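PDB 4RFA: Lmo0740 protein from Listeria monocytogenes, which probably acts as a dimeric transcription activator of the Crp family, with a cyclic-nucleotide-binding-like domain joined to a helix-turn-helix DNA-binding domain. Local coordinates for residues N179-N182 and Q183-A187; A141-G144 and M145-K148; D13-L16 and G17-E21; C190-Q194 and P195-N199. One frame throughout, in Å; residues are numbered along the deposited sequence.

Contact 1: residues N179-N182 and Q183-A187; sequences NFIN and QSVLA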
ATOM      1  N   ASN A 179      15.056 -19.920  -2.881  1.00 57.83           N
ATOM      2  CA  ASN A 179      15.459 -20.497  -4.126  1.00 60.54           C
ATOM      3  C   ASN A 179      14.682 -19.973  -5.309  1.00 57.62           C
ATOM      4  O   ASN A 179      15.231 -19.844  -6.397  1.00 55.45           O
ATOM      5  CB  ASN A 179      15.233 -21.996  -4.037  1.00 73.12           C
ATOM      6  CG  ASN A 179      16.064 -22.758  -5.028  1.00 85.64           C
ATOM      7  OD1 ASN A 179      15.536 -23.425  -5.915  1.00 99.44           O
ATOM      8  ND2 ASN A 179      17.375 -22.662  -4.886  1.00 85.89           N
ATOM      9  N   PHE A 180      13.397 -19.686  -5.108  1.00 51.92           N
ATOM     10  CA  PHE A 180      12.561 -19.203  -6.199  1.00 51.28           C
ATOM     11  C   PHE A 180      12.933 -17.778  -6.699  1.00 47.42           C
ATOM     12  O   PHE A 180      12.544 -17.389  -7.787  1.00 52.29           O
ATOM     13  CB  PHE A 180      11.062 -19.324  -5.846  1.00 52.21           C
ATOM     14  CG  PHE A 180      10.599 -18.340  -4.806  1.00 53.55           C
ATOM     15  CD1 PHE A 180      10.273 -17.045  -5.162  1.00 53.91           C
ATOM     16  CD2 PHE A 180      10.480 -18.729  -3.474  1.00 55.77           C
ATOM     17  CE1 PHE A 180       9.823 -16.137  -4.213  1.00 54.44           C
ATOM     18  CE2 PHE A 180      10.056 -17.835  -2.517  1.00 59.65           C
ATOM     19  CZ  PHE A 180       9.738 -16.523  -2.882  1.00 52.10           C
ATOM     20  N   ILE A 181      13.671 -17.012  -5.915  1.00 49.91           N
ATOM     21  CA  ILE A 181      14.243 -15.753  -6.380  1.00 46.76           C
ATOM     22  C   ILE A 181      15.510 -16.025  -7.216  1.00 49.35           C
ATOM     23  O   ILE A 181      16.642 -16.165  -6.673  1.00 51.52           O
ATOM     24  CB  ILE A 181      14.608 -14.798  -5.244  1.00 48.22           C
ATOM     25  CG1 ILE A 181      13.448 -14.590  -4.248  1.00 46.93           C
ATOM     26  CG2 ILE A 181      15.054 -13.444  -5.838  1.00 48.25           C
ATOM     27  CD1 ILE A 181      12.264 -13.856  -4.772  1.00 45.55           C
ATOM     28  N   ASN A 182      15.293 -16.159  -8.522  1.00 45.05           N
ATOM     29  CA  ASN A 182      16.358 -16.281  -9.502  1.00 46.82           C
ATOM     30  C   ASN A 182      16.443 -15.022 -10.307  1.00 47.93           C
ATOM     31  O   ASN A 182      15.718 -14.005 -10.075  1.00 50.48           O
ATOM     32  CB  ASN A 182      16.146 -17.487 -10.440  1.00 50.61           C
ATOM     33  CG  ASN A 182      14.782 -17.490 -11.120  1.00 50.65           C
ATOM     34  OD1 ASN A 182      14.121 -16.477 -11.239  1.00 55.16           O
ATOM     35  ND2 ASN A 182      14.383 -18.636 -11.596  1.00 51.70           N
ATOM     36  N   GLN A 183      17.334 -15.064 -11.267  1.00 46.03           N
ATOM     37  CA  GLN A 183      17.560 -13.938 -12.154  1.00 49.32           C
ATOM     38  C   GLN A 183      16.328 -13.388 -12.852  1.00 49.29           C
ATOM     39  O   GLN A 183      16.142 -12.161 -12.964  1.00 45.04           O
ATOM     40  CB  GLN A 183      18.627 -14.304 -13.185  1.00 54.74           C
ATOM     41  CG  GLN A 183      19.298 -13.092 -13.792  1.00 58.79           C
ATOM     42  CD  GLN A 183      20.545 -13.465 -14.542  1.00 61.09           C
ATOM     43  OE1 GLN A 183      21.605 -13.758 -13.954  1.00 67.18           O
ATOM     44  NE2 GLN A 183      20.424 -13.480 -15.846  1.00 65.54           N
ATOM     45  N   SER A 184      15.514 -14.276 -13.399  1.00 49.26           N
ATOM     46  CA  SER A 184      14.291 -13.866 -14.091  1.00 46.87           C
ATOM     47  C   SER A 184      13.293 -13.216 -13.140  1.00 44.93           C
ATOM     48  O   SER A 184      12.676 -12.191 -13.450  1.00 48.16           O
ATOM     49  CB  SER A 184      13.632 -15.100 -14.766  1.00 49.89           C
ATOM     50  OG  SER A 184      12.434 -14.706 -15.402  1.00 58.56           O
ATOM     51  N   VAL A 185      13.148 -13.792 -11.952  1.00 43.68           N
ATOM     52  CA  VAL A 185      12.226 -13.248 -10.986  1.00 41.62           C
ATOM     53  C   VAL A 185      12.729 -11.881 -10.461  1.00 44.70           C
ATOM     54  O   VAL A 185      11.965 -10.898 -10.414  1.00 39.67           O
ATOM     55  CB  VAL A 185      11.980 -14.240  -9.872  1.00 43.85           C
ATOM     56  CG1 VAL A 185      11.230 -13.610  -8.711  1.00 40.77           C
ATOM     57  CG2 VAL A 185      11.230 -15.492 -10.428  1.00 46.17           C
ATOM     58  N   LEU A 186      14.021 -11.807 -10.154  1.00 42.15           N
ATOM     59  CA  LEU A 186      14.608 -10.580  -9.682  1.00 43.25           C
ATOM     60  C   LEU A 186      14.387  -9.506 -10.687  1.00 43.44           C
ATOM     61  O   LEU A 186      14.028  -8.411 -10.308  1.00 47.81           O
ATOM     62  CB  LEU A 186      16.098 -10.736  -9.368  1.00 41.78           C
ATOM     63  CG  LEU A 186      16.817  -9.599  -8.672  1.00 46.66           C
ATOM     64  CD1 LEU A 186      16.178  -9.354  -7.321  1.00 49.66           C
ATOM     65  CD2 LEU A 186      18.283  -9.976  -8.510  1.00 49.25           C
ATOM     66  N   ALA A 187      14.588  -9.810 -11.965  1.00 44.60           N
ATOM     67  CA  ALA A 187      14.369  -8.839 -13.000  1.00 43.62           C
ATOM     68  C   ALA A 187      12.934  -8.334 -13.071  1.00 46.93           C
ATOM     69  O   ALA A 187      12.685  -7.139 -13.340  1.00 47.57           O
ATOM     70  CB  ALA A 187      14.749  -9.385 -14.343  1.00 45.61           C
TER

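Contact 2: residues A141-G144 and M145-K148; sequences ALLG and MIAK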
ATOM      1  N   ALA A 141       7.858   0.919   1.191  1.00 42.82           N
ATOM      2  CA  ALA A 141       9.225   0.634   0.804  1.00 45.73           C
ATOM      3  C   ALA A 141       9.317   0.569  -0.716  1.00 47.40           C
ATOM      4  O   ALA A 141      10.189   1.197  -1.335  1.00 55.12           O
ATOM      5  CB  ALA A 141       9.699  -0.652   1.456  1.00 43.36           C
ATOM      6  N   LEU A 142       8.313  -0.045  -1.330  1.00 45.15           N
ATOM      7  CA  LEU A 142       8.288  -0.155  -2.770  1.00 43.27           C
ATOM      8  C   LEU A 142       8.128   1.146  -3.459  1.00 39.60           C
ATOM      9  O   LEU A 142       8.750   1.359  -4.541  1.00 39.30           O
ATOM     10  CB  LEU A 142       7.202  -1.104  -3.254  1.00 44.41           C
ATOM     11  CG  LEU A 142       7.630  -2.524  -2.933  1.00 50.17           C
ATOM     12  CD1 LEU A 142       6.423  -3.418  -3.025  1.00 55.47           C
ATOM     13  CD2 LEU A 142       8.677  -2.987  -3.899  1.00 54.26           C
ATOM     14  N   LEU A 143       7.286   2.007  -2.907  1.00 38.12           N
ATOM     15  CA  LEU A 143       7.138   3.352  -3.499  1.00 39.71           C
ATOM     16  C   LEU A 143       8.496   4.084  -3.591  1.00 35.69           C
ATOM     17  O   LEU A 143       8.721   4.924  -4.469  1.00 38.46           O
ATOM     18  CB  LEU A 143       6.127   4.191  -2.727  1.00 40.70           C
ATOM     19  CG  LEU A 143       4.646   3.736  -2.784  1.00 42.95           C
ATOM     20  CD1 LEU A 143       3.816   4.601  -1.848  1.00 46.42           C
ATOM     21  CD2 LEU A 143       4.080   3.861  -4.177  1.00 42.81           C
ATOM     22  N   GLY A 144       9.415   3.765  -2.703  1.00 39.26           N
ATOM     23  CA  GLY A 144      10.758   4.366  -2.780  1.00 42.03           C
ATOM     24  C   GLY A 144      11.526   4.028  -4.054  1.00 41.59           C
ATOM     25  O   GLY A 144      12.582   4.623  -4.343  1.00 44.00           O
HETATM   26  N   MSE A 145      10.995   3.097  -4.840  1.00 38.88           N
HETATM   27  CA  MSE A 145      11.648   2.678  -6.072  1.00 41.61           C
HETATM   28  C   MSE A 145      11.326   3.596  -7.221  1.00 38.15           C
HETATM   29  O   MSE A 145      12.008   3.542  -8.268  1.00 37.16           O
HETATM   30  CB  MSE A 145      11.198   1.263  -6.422  1.00 42.03           C
HETATM   31  CG  MSE A 145      12.116   0.225  -5.788  1.00 51.44           C
HETATM   32 SE   MSE A 145      11.775  -1.537  -6.600  1.00 64.36          SE
HETATM   33  CE  MSE A 145      13.079  -2.578  -5.553  1.00 61.24           C
ATOM     34  N   ILE A 146      10.306   4.431  -7.057  1.00 39.07           N
ATOM     35  CA  ILE A 146       9.856   5.372  -8.122  1.00 39.72           C
ATOM     36  C   ILE A 146      10.971   6.340  -8.459  1.00 42.64           C
ATOM     37  O   ILE A 146      11.686   6.768  -7.583  1.00 44.40           O
ATOM     38  CB  ILE A 146       8.577   6.114  -7.690  1.00 37.43           C
ATOM     39  CG1 ILE A 146       7.427   5.148  -7.564  1.00 38.38           C
ATOM     40  CG2 ILE A 146       8.188   7.201  -8.696  1.00 37.79           C
ATOM     41  CD1 ILE A 146       6.166   5.738  -6.972  1.00 42.06           C
ATOM     42  N   ALA A 147      11.169   6.613  -9.748  1.00 46.48           N
ATOM     43  CA  ALA A 147      12.247   7.526 -10.180  1.00 48.02           C
ATOM     44  C   ALA A 147      13.681   7.051  -9.910  1.00 46.72           C
ATOM     45  O   ALA A 147      14.574   7.871  -9.744  1.00 49.68           O
ATOM     46  CB  ALA A 147      12.035   8.935  -9.567  1.00 48.27           C
ATOM     47  N   LYS A 148      13.917   5.747  -9.790  1.00 49.80           N
ATOM     48  CA  LYS A 148      15.264   5.262  -9.564  1.00 45.07           C
ATOM     49  C   LYS A 148      15.749   4.527 -10.789  1.00 45.62           C
ATOM     50  O   LYS A 148      14.955   3.975 -11.564  1.00 47.76           O
ATOM     51  CB  LYS A 148      15.307   4.300  -8.388  1.00 50.76           C
ATOM     52  CG  LYS A 148      14.912   4.831  -7.037  1.00 48.65           C
ATOM     53  CD  LYS A 148      15.734   5.978  -6.532  1.00 57.47           C
ATOM     54  CE  LYS A 148      15.312   6.204  -5.074  1.00 62.46           C
ATOM     55  NZ  LYS A 148      16.190   7.216  -4.455  1.00 67.44           N
TER
HETATM   56  O   HOH W   1      11.624   7.770  -4.938  1.00 59.07           O

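Contact 3: residues D13-L16 and G17-E21; sequences DTVL and GYLKE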
ATOM      1  N   ASP A  13      -1.325 -18.920  14.537  1.00 92.00           N
ATOM      2  CA  ASP A  13      -1.654 -20.200  15.155  1.00 91.49           C
ATOM      3  C   ASP A  13      -2.632 -20.041  16.303  1.00 88.40           C
ATOM      4  O   ASP A  13      -3.570 -20.815  16.437  1.00 88.01           O
ATOM      5  CB  ASP A  13      -0.395 -20.889  15.672  1.00102.71           C
ATOM      6  CG  ASP A  13       0.379 -21.574  14.579  1.00108.47           C
ATOM      7  OD1 ASP A  13       1.029 -20.866  13.769  1.00110.64           O
ATOM      8  OD2 ASP A  13       0.334 -22.823  14.539  1.00108.41           O
ATOM      9  N   THR A  14      -2.395 -19.056  17.157  1.00 85.44           N
ATOM     10  CA  THR A  14      -3.303 -18.792  18.264  1.00 77.66           C
ATOM     11  C   THR A  14      -4.667 -18.390  17.714  1.00 76.87           C
ATOM     12  O   THR A  14      -5.704 -18.829  18.217  1.00 74.27           O
ATOM     13  CB  THR A  14      -2.754 -17.678  19.159  1.00 79.49           C
ATOM     14  OG1 THR A  14      -1.324 -17.816  19.268  1.00 81.61           O
ATOM     15  CG2 THR A  14      -3.393 -17.720  20.545  1.00 82.44           C
ATOM     16  N   VAL A  15      -4.661 -17.567  16.663  1.00 72.73           N
ATOM     17  CA  VAL A  15      -5.896 -17.130  16.001  1.00 70.14           C
ATOM     18  C   VAL A  15      -6.685 -18.310  15.417  1.00 69.85           C
ATOM     19  O   VAL A  15      -7.885 -18.423  15.647  1.00 67.06           O
ATOM     20  CB  VAL A  15      -5.622 -16.146  14.850  1.00 69.96           C
ATOM     21  CG1 VAL A  15      -6.911 -15.892  14.073  1.00 66.05           C
ATOM     22  CG2 VAL A  15      -5.019 -14.828  15.374  1.00 72.02           C
ATOM     23  N   LEU A  16      -6.011 -19.155  14.642  1.00 68.13           N
ATOM     24  CA  LEU A  16      -6.641 -20.346  14.066  1.00 73.04           C
ATOM     25  C   LEU A  16      -7.243 -21.233  15.135  1.00 68.93           C
ATOM     26  O   LEU A  16      -8.380 -21.699  15.006  1.00 68.23           O
ATOM     27  CB  LEU A  16      -5.625 -21.148  13.266  1.00 77.25           C
ATOM     28  CG  LEU A  16      -5.191 -20.447  11.981  1.00 80.65           C
ATOM     29  CD1 LEU A  16      -3.978 -21.164  11.413  1.00 84.42           C
ATOM     30  CD2 LEU A  16      -6.328 -20.354  10.973  1.00 79.44           C
ATOM     31  N   GLY A  17      -6.473 -21.442  16.197  1.00 68.72           N
ATOM     32  CA  GLY A  17      -6.964 -22.109  17.395  1.00 71.70           C
ATOM     33  C   GLY A  17      -8.150 -21.401  18.043  1.00 74.40           C
ATOM     34  O   GLY A  17      -9.055 -22.048  18.536  1.00 75.00           O
ATOM     35  N   TYR A  18      -8.149 -20.074  18.060  1.00 73.96           N
ATOM     36  CA  TYR A  18      -9.307 -19.336  18.555  1.00 80.34           C
ATOM     37  C   TYR A  18     -10.529 -19.620  17.680  1.00 76.42           C
ATOM     38  O   TYR A  18     -11.653 -19.844  18.200  1.00 75.29           O
ATOM     39  CB  TYR A  18      -9.038 -17.832  18.621  1.00 84.44           C
ATOM     40  CG  TYR A  18      -8.707 -17.327  20.005  1.00 99.84           C
ATOM     41  CD1 TYR A  18      -9.658 -17.387  21.027  1.00111.43           C
ATOM     42  CD2 TYR A  18      -7.461 -16.762  20.298  1.00106.20           C
ATOM     43  CE1 TYR A  18      -9.383 -16.908  22.301  1.00115.50           C
ATOM     44  CE2 TYR A  18      -7.176 -16.282  21.575  1.00115.97           C
ATOM     45  CZ  TYR A  18      -8.143 -16.361  22.571  1.00116.54           C
ATOM     46  OH  TYR A  18      -7.888 -15.894  23.840  1.00122.46           O
ATOM     47  N   LEU A  19     -10.291 -19.648  16.367  1.00 66.15           N
ATOM     48  CA  LEU A  19     -11.358 -19.834  15.399  1.00 65.58           C
ATOM     49  C   LEU A  19     -12.109 -21.136  15.667  1.00 65.91           C
ATOM     50  O   LEU A  19     -13.333 -21.142  15.641  1.00 64.87           O
ATOM     51  CB  LEU A  19     -10.842 -19.746  13.950  1.00 63.12           C
ATOM     52  CG  LEU A  19     -10.186 -18.398  13.543  1.00 64.83           C
ATOM     53  CD1 LEU A  19     -10.091 -18.196  12.044  1.00 62.92           C
ATOM     54  CD2 LEU A  19     -10.926 -17.226  14.134  1.00 62.41           C
ATOM     55  N   LYS A  20     -11.374 -22.199  15.983  1.00 69.33           N
ATOM     56  CA  LYS A  20     -11.934 -23.550  16.156  1.00 72.82           C
ATOM     57  C   LYS A  20     -12.857 -23.717  17.353  1.00 76.89           C
ATOM     58  O   LYS A  20     -13.663 -24.639  17.370  1.00 77.25           O
ATOM     59  CB  LYS A  20     -10.817 -24.593  16.253  1.00 76.99           C
ATOM     60  CG  LYS A  20     -10.032 -24.776  14.956  1.00 80.61           C
ATOM     61  CD  LYS A  20      -8.818 -25.687  15.153  1.00 89.41           C
ATOM     62  CE  LYS A  20      -7.953 -25.814  13.899  1.00 90.18           C
ATOM     63  NZ  LYS A  20      -6.987 -26.947  13.993  1.00 92.14           N
ATOM     64  N   GLU A  21     -12.744 -22.832  18.342  1.00 78.07           N
ATOM     65  CA  GLU A  21     -13.672 -22.796  19.479  1.00 79.58           C
ATOM     66  C   GLU A  21     -15.127 -22.544  19.077  1.00 76.91           C
ATOM     67  O   GLU A  21     -16.018 -22.967  19.779  1.00 75.12           O
ATOM     68  CB  GLU A  21     -13.312 -21.671  20.449  1.00 86.70           C
ATOM     69  CG  GLU A  21     -11.915 -21.693  21.028  1.00 89.45           C
ATOM     70  CD  GLU A  21     -11.647 -20.485  21.906  1.00 95.56           C
ATOM     71  OE1 GLU A  21     -12.138 -19.364  21.599  1.00101.49           O
ATOM     72  OE2 GLU A  21     -10.925 -20.662  22.900  1.00100.37           O
TER

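Contact 4: residues C190-Q194 and P195-N199; sequences CRTTQ and PNISN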
ATOM      1  N   CYS A 190      12.365  -6.077 -10.134  1.00 39.79           N
ATOM      2  CA  CYS A 190      13.064  -4.811 -10.375  1.00 40.60           C
ATOM      3  C   CYS A 190      12.551  -4.030 -11.568  1.00 39.89           C
ATOM      4  O   CYS A 190      13.028  -2.942 -11.828  1.00 44.31           O
ATOM      5  CB  CYS A 190      14.581  -5.006 -10.508  1.00 40.25           C
ATOM      6  SG  CYS A 190      15.299  -5.602  -8.978  1.00 44.62           S
ATOM      7  N   ARG A 191      11.614  -4.625 -12.286  0.50 44.01           N
ATOM      8  CA  ARG A 191      10.993  -3.998 -13.426  0.50 44.24           C
ATOM      9  C   ARG A 191      12.112  -3.532 -14.413  0.50 46.52           C
ATOM     10  O   ARG A 191      12.284  -2.344 -14.725  0.50 46.99           O
ATOM     11  CB  ARG A 191      10.006  -2.927 -12.893  0.50 46.11           C
ATOM     12  CG  ARG A 191       9.107  -3.427 -11.708  0.50 46.47           C
ATOM     13  CD  ARG A 191       8.015  -2.406 -11.366  0.50 49.93           C
ATOM     14  NE  ARG A 191       7.130  -2.478 -10.155  0.50 47.89           N
ATOM     15  CZ  ARG A 191       7.268  -3.142  -8.998  0.50 42.21           C
ATOM     16  NH1 ARG A 191       8.306  -3.910  -8.723  0.50 33.25           N
ATOM     17  NH2 ARG A 191       6.303  -2.960  -8.048  0.50 39.38           N
ATOM     18  N   THR A 192      12.933  -4.507 -14.805  1.00 44.88           N
ATOM     19  CA  THR A 192      13.948  -4.361 -15.840  1.00 45.94           C
ATOM     20  C   THR A 192      14.176  -5.709 -16.585  1.00 51.79           C
ATOM     21  O   THR A 192      13.459  -6.657 -16.360  1.00 48.02           O
ATOM     22  CB  THR A 192      15.254  -3.890 -15.240  1.00 48.47           C
ATOM     23  OG1 THR A 192      16.096  -3.462 -16.288  1.00 50.71           O
ATOM     24  CG2 THR A 192      15.949  -4.983 -14.425  1.00 48.91           C
ATOM     25  N   THR A 193      15.168  -5.774 -17.476  1.00 56.32           N
ATOM     26  CA  THR A 193      15.386  -6.970 -18.317  1.00 58.85           C
ATOM     27  C   THR A 193      16.389  -7.899 -17.690  1.00 54.30           C
ATOM     28  O   THR A 193      17.113  -7.531 -16.767  1.00 55.55           O
ATOM     29  CB  THR A 193      15.947  -6.601 -19.711  1.00 61.79           C
ATOM     30  OG1 THR A 193      17.283  -6.092 -19.577  1.00 65.44           O
ATOM     31  CG2 THR A 193      15.077  -5.556 -20.384  1.00 64.15           C
ATOM     32  N   GLN A 194      16.461  -9.110 -18.197  1.00 55.46           N
ATOM     33  CA  GLN A 194      17.395 -10.063 -17.636  1.00 59.71           C
ATOM     34  C   GLN A 194      18.791  -9.751 -17.978  1.00 57.56           C
ATOM     35  O   GLN A 194      19.646  -9.851 -17.105  1.00 63.76           O
ATOM     36  CB  GLN A 194      17.112 -11.464 -18.091  1.00 64.00           C
ATOM     37  CG  GLN A 194      16.051 -12.116 -17.267  1.00 63.10           C
ATOM     38  CD  GLN A 194      16.300 -13.599 -17.160  1.00 68.15           C
ATOM     39  OE1 GLN A 194      17.338 -14.029 -16.635  1.00 75.65           O
ATOM     40  NE2 GLN A 194      15.366 -14.391 -17.652  1.00 63.07           N
ATOM     41  N   PRO A 195      19.054  -9.398 -19.246  1.00 62.15           N
ATOM     42  CA  PRO A 195      20.450  -9.097 -19.534  1.00 66.50           C
ATOM     43  C   PRO A 195      20.949  -7.961 -18.659  1.00 66.40           C
ATOM     44  O   PRO A 195      22.108  -7.926 -18.290  1.00 68.11           O
ATOM     45  CB  PRO A 195      20.438  -8.712 -21.029  1.00 68.20           C
ATOM     46  CG  PRO A 195      19.239  -9.415 -21.580  1.00 66.51           C
ATOM     47  CD  PRO A 195      18.220  -9.309 -20.461  1.00 64.49           C
ATOM     48  N   ASN A 196      20.059  -7.049 -18.308  1.00 67.00           N
ATOM     49  CA  ASN A 196      20.457  -5.947 -17.469  1.00 64.76           C
ATOM     50  C   ASN A 196      20.657  -6.394 -16.022  1.00 58.03           C
ATOM     51  O   ASN A 196      21.626  -6.032 -15.382  1.00 54.60           O
ATOM     52  CB  ASN A 196      19.422  -4.843 -17.561  1.00 69.61           C
ATOM     53  CG  ASN A 196      19.956  -3.531 -17.089  1.00 72.31           C
ATOM     54  OD1 ASN A 196      21.163  -3.319 -17.087  1.00 81.08           O
ATOM     55  ND2 ASN A 196      19.074  -2.648 -16.665  1.00 73.98           N
ATOM     56  N   ILE A 197      19.739  -7.185 -15.496  1.00 53.20           N
ATOM     57  CA  ILE A 197      19.942  -7.757 -14.163  1.00 55.92           C
ATOM     58  C   ILE A 197      21.310  -8.496 -14.051  1.00 55.18           C
ATOM     59  O   ILE A 197      22.009  -8.407 -13.036  1.00 53.76           O
ATOM     60  CB  ILE A 197      18.762  -8.705 -13.812  1.00 56.05           C
ATOM     61  CG1 ILE A 197      17.692  -7.971 -13.035  1.00 60.28           C
ATOM     62  CG2 ILE A 197      19.181  -9.896 -12.996  1.00 63.17           C
ATOM     63  CD1 ILE A 197      18.092  -7.260 -11.779  1.00 59.96           C
ATOM     64  N   SER A 198      21.682  -9.231 -15.090  1.00 51.43           N
ATOM     65  CA  SER A 198      22.915 -10.029 -15.042  1.00 55.07           C
ATOM     66  C   SER A 198      24.098  -9.123 -14.830  1.00 55.46           C
ATOM     67  O   SER A 198      24.954  -9.377 -13.996  1.00 52.37           O
ATOM     68  CB  SER A 198      23.106 -10.812 -16.336  1.00 59.86           C
ATOM     69  OG  SER A 198      24.074 -11.811 -16.148  1.00 61.10           O
ATOM     70  N   ASN A 199      24.129  -8.042 -15.595  1.00 58.41           N
ATOM     71  CA  ASN A 199      25.209  -7.068 -15.508  1.00 57.26           C
ATOM     72  C   ASN A 199      25.263  -6.362 -14.184  1.00 55.93           C
ATOM     73  O   ASN A 199      26.328  -6.172 -13.620  1.00 60.46           O
ATOM     74  CB  ASN A 199      25.036  -6.063 -16.622  1.00 62.98           C
ATOM     75  CG  ASN A 199      25.390  -6.655 -17.967  1.00 64.91           C
ATOM     76  OD1 ASN A 199      26.172  -7.595 -18.038  1.00 70.48           O
ATOM     77  ND2 ASN A 199      24.785  -6.155 -19.021  1.00 67.45           N
TER

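Contact 1: residues N179-N182 and Q183-A187
Asn182 is the N-cap of helix 183-189, the first helix of the probable helix-turn-helix, and its side chain closes back on Val185. The carboxamide oxygen OD1 accepts from Val185 N at 2.9 Å, with the donor lying almost straight ahead of the C=O bond and an N-H...O angle of 160°. A chi1 of 54° places CG between the backbone N and the carbonyl carbon, which folds the amide over the start of the first turn. The backbone oxygen of Asn182 takes the next amide, Leu186 N, at 2.8 Å. Two consecutive N-H groups are thus satisfied by a single residue.

Val185 and Asn182 cross at about a right angle, and the CG2 methyl of Val185 lies 3.2 Å from OD1 of Asn182. Its other methyl, CG1, meets CD1 of Ile181 at 4.1 Å, again with the two side chains crossing. Ile181 also touches Met165 of helix 150-165 and Phe75 of strand 72-76, and Val185 reaches Phe75 and Ile72. The cap therefore joins a polar grip on the amides of Val185 and Leu186 to an apolar patch, fixing where the helix starts and how the incoming loop lies against it.

Contact 2: residues A141-G144 and M145-K148
Leu142 and Leu143 hand the chain from the end of helix 126-143 into two successive turns, a type I turn from Leu143 to Ile146 and a type II turn from Met145 to Lys148. Met145 N donates to Leu142 O at 2.9 Å and Ile146 N to Leu143 O at 3.1 Å. Both donors stand well above the plane of the carbonyl they use, by 51° and 53°, as these bonds span three residues rather than four. Ala147 takes up positive phi in the second turn, whose closing bond from Lys148 N to Met145 O is weak.

Leu143 and Ile146 lie side by side and point the same way, with CD2 of Leu143 4.0 Å from CD1 of Ile146. Met145, a selenomethionine, runs out extended beyond CG; its selenium lies 4.4 Å from CD2 of Leu142, and the side chain also touches Met156 and Ala157 of helix 150-165. Lys148, bent at chi2 (-59°), instead brings its aliphatic chain back over the turn, and CE comes to 3.2 Å from Gly144 O. A water donates to Ile146 O and, weakly, to Gly144 O.

Leu142 and Leu143 pack on Leu143 and Leu142 of the second subunit, and Ile146 on Arg191 of that subunit. The position is consistent with the hinge of Crp-family regulators, where the long dimerisation helix gives way to the DNA-binding domain.

Contact 3: residues D13-L16 and G17-E21
The backbone from Asp13 on is helical, and Gly17, Tyr18, Leu19 and Lys20 each donate a backbone N-H to the carbonyl four residues earlier. The shortest of these bonds, from Tyr18 N to Thr14 O, measures 2.7 Å. The longest, from Lys20 N to Leu16 O, measures 3.2 Å.

Along one side of the helix, Thr14 and Tyr18 point the same way, and the CG2 methyl of Thr14 lies 4.2 Å from CE2 of the Tyr18 ring. The hydroxyl of Thr14 is turned back instead to Glu10 O, with which it hydrogen-bonds, while CG2 stands anti to its backbone N, on the side of the ring. Thr14 O approaches the same ring obliquely, 3.4 Å from CD2 of Tyr18. Val15 and Leu19 also run side by side, CG1 of Val15 being 4.2 Å from CG of Leu19. A looser apolar contact joins CD2 of Leu16 to CD1 of Leu19 at 4.5 Å.

Helix 11-20 thus presents its apolar residues to the N-terminal domain. Leu16 lies on Tyr107 and Leu19 on Ile109, both of strand 103-110, and Leu19 also meets Tyr25 of helix 25-28. Tyr18 also touches Lys121 and Pro122, and Val15 Asp123, in the loop that follows helix 111-120.

Contact 4: residues C190-Q194 and P195-N199
The carboxamide of Asn196 meets Thr192 through its nitrogen: ND2 donates to OG1 of Thr192 at 3.1 Å, and the hydroxyl oxygen sits in the amide plane, 8° out of it. The N-H...O angle is 167°. With OG1 of Thr192 anti to its backbone N (chi1 -166°), the hydroxyl is turned to the amide while CG2 is left on the side of Ile197, 3.7 Å from its CG1. The puckered ring of Pro195 brings CD to 3.5 Å from OG1 of Thr193.

Thr193 is the N-cap of helix 194-206. Its OG1 accepts from Asn196 N at 3.2 Å, and its backbone oxygen takes Ile197 N at 2.9 Å. Asn196 is thereby gripped by two threonine hydroxyls, one at its backbone and one at its side chain. Pro195 has no N-H to offer, which costs nothing in a first turn, and Gln194 O accepts from Ser198 N. CD1 of Ile197 also lies 4.3 Å from SG of Cys190.

Before this cap, Arg191 ends helix 183-189 with positive phi in a Schellman motif. Helix end, short connection and capped helix together are consistent with the turn of a helix-turn-helix, with helix 194-206 in the place of the recognition helix.

How the contacts relate
Along the chain the order is contact 3, contact 2, contact 1, contact 4. Contact 3, on the N-terminal helix beside the beta domain, lies remote from the rest, its centre 35 to 44 Å from the others. Contacts 1 and 4 touch, with centres 10 Å apart: Gln183 NE2 probably hydrogen-bonds Gln194 OE1, Ala187 packs on Ile197, and its carbonyl oxygen probably hydrogen-bonds Thr192 N, so helices 183-189 and 194-206 form one unit. Contact 2, with its centre 17 Å from contact 4, closes helix 126-143 ahead of helix 150-165, whose side chains touch contacts 1, 2 and 4. The loop of contact 2 also borders contact 4 of the second subunit, tying the probable hinge to the partner's DNA-binding motif.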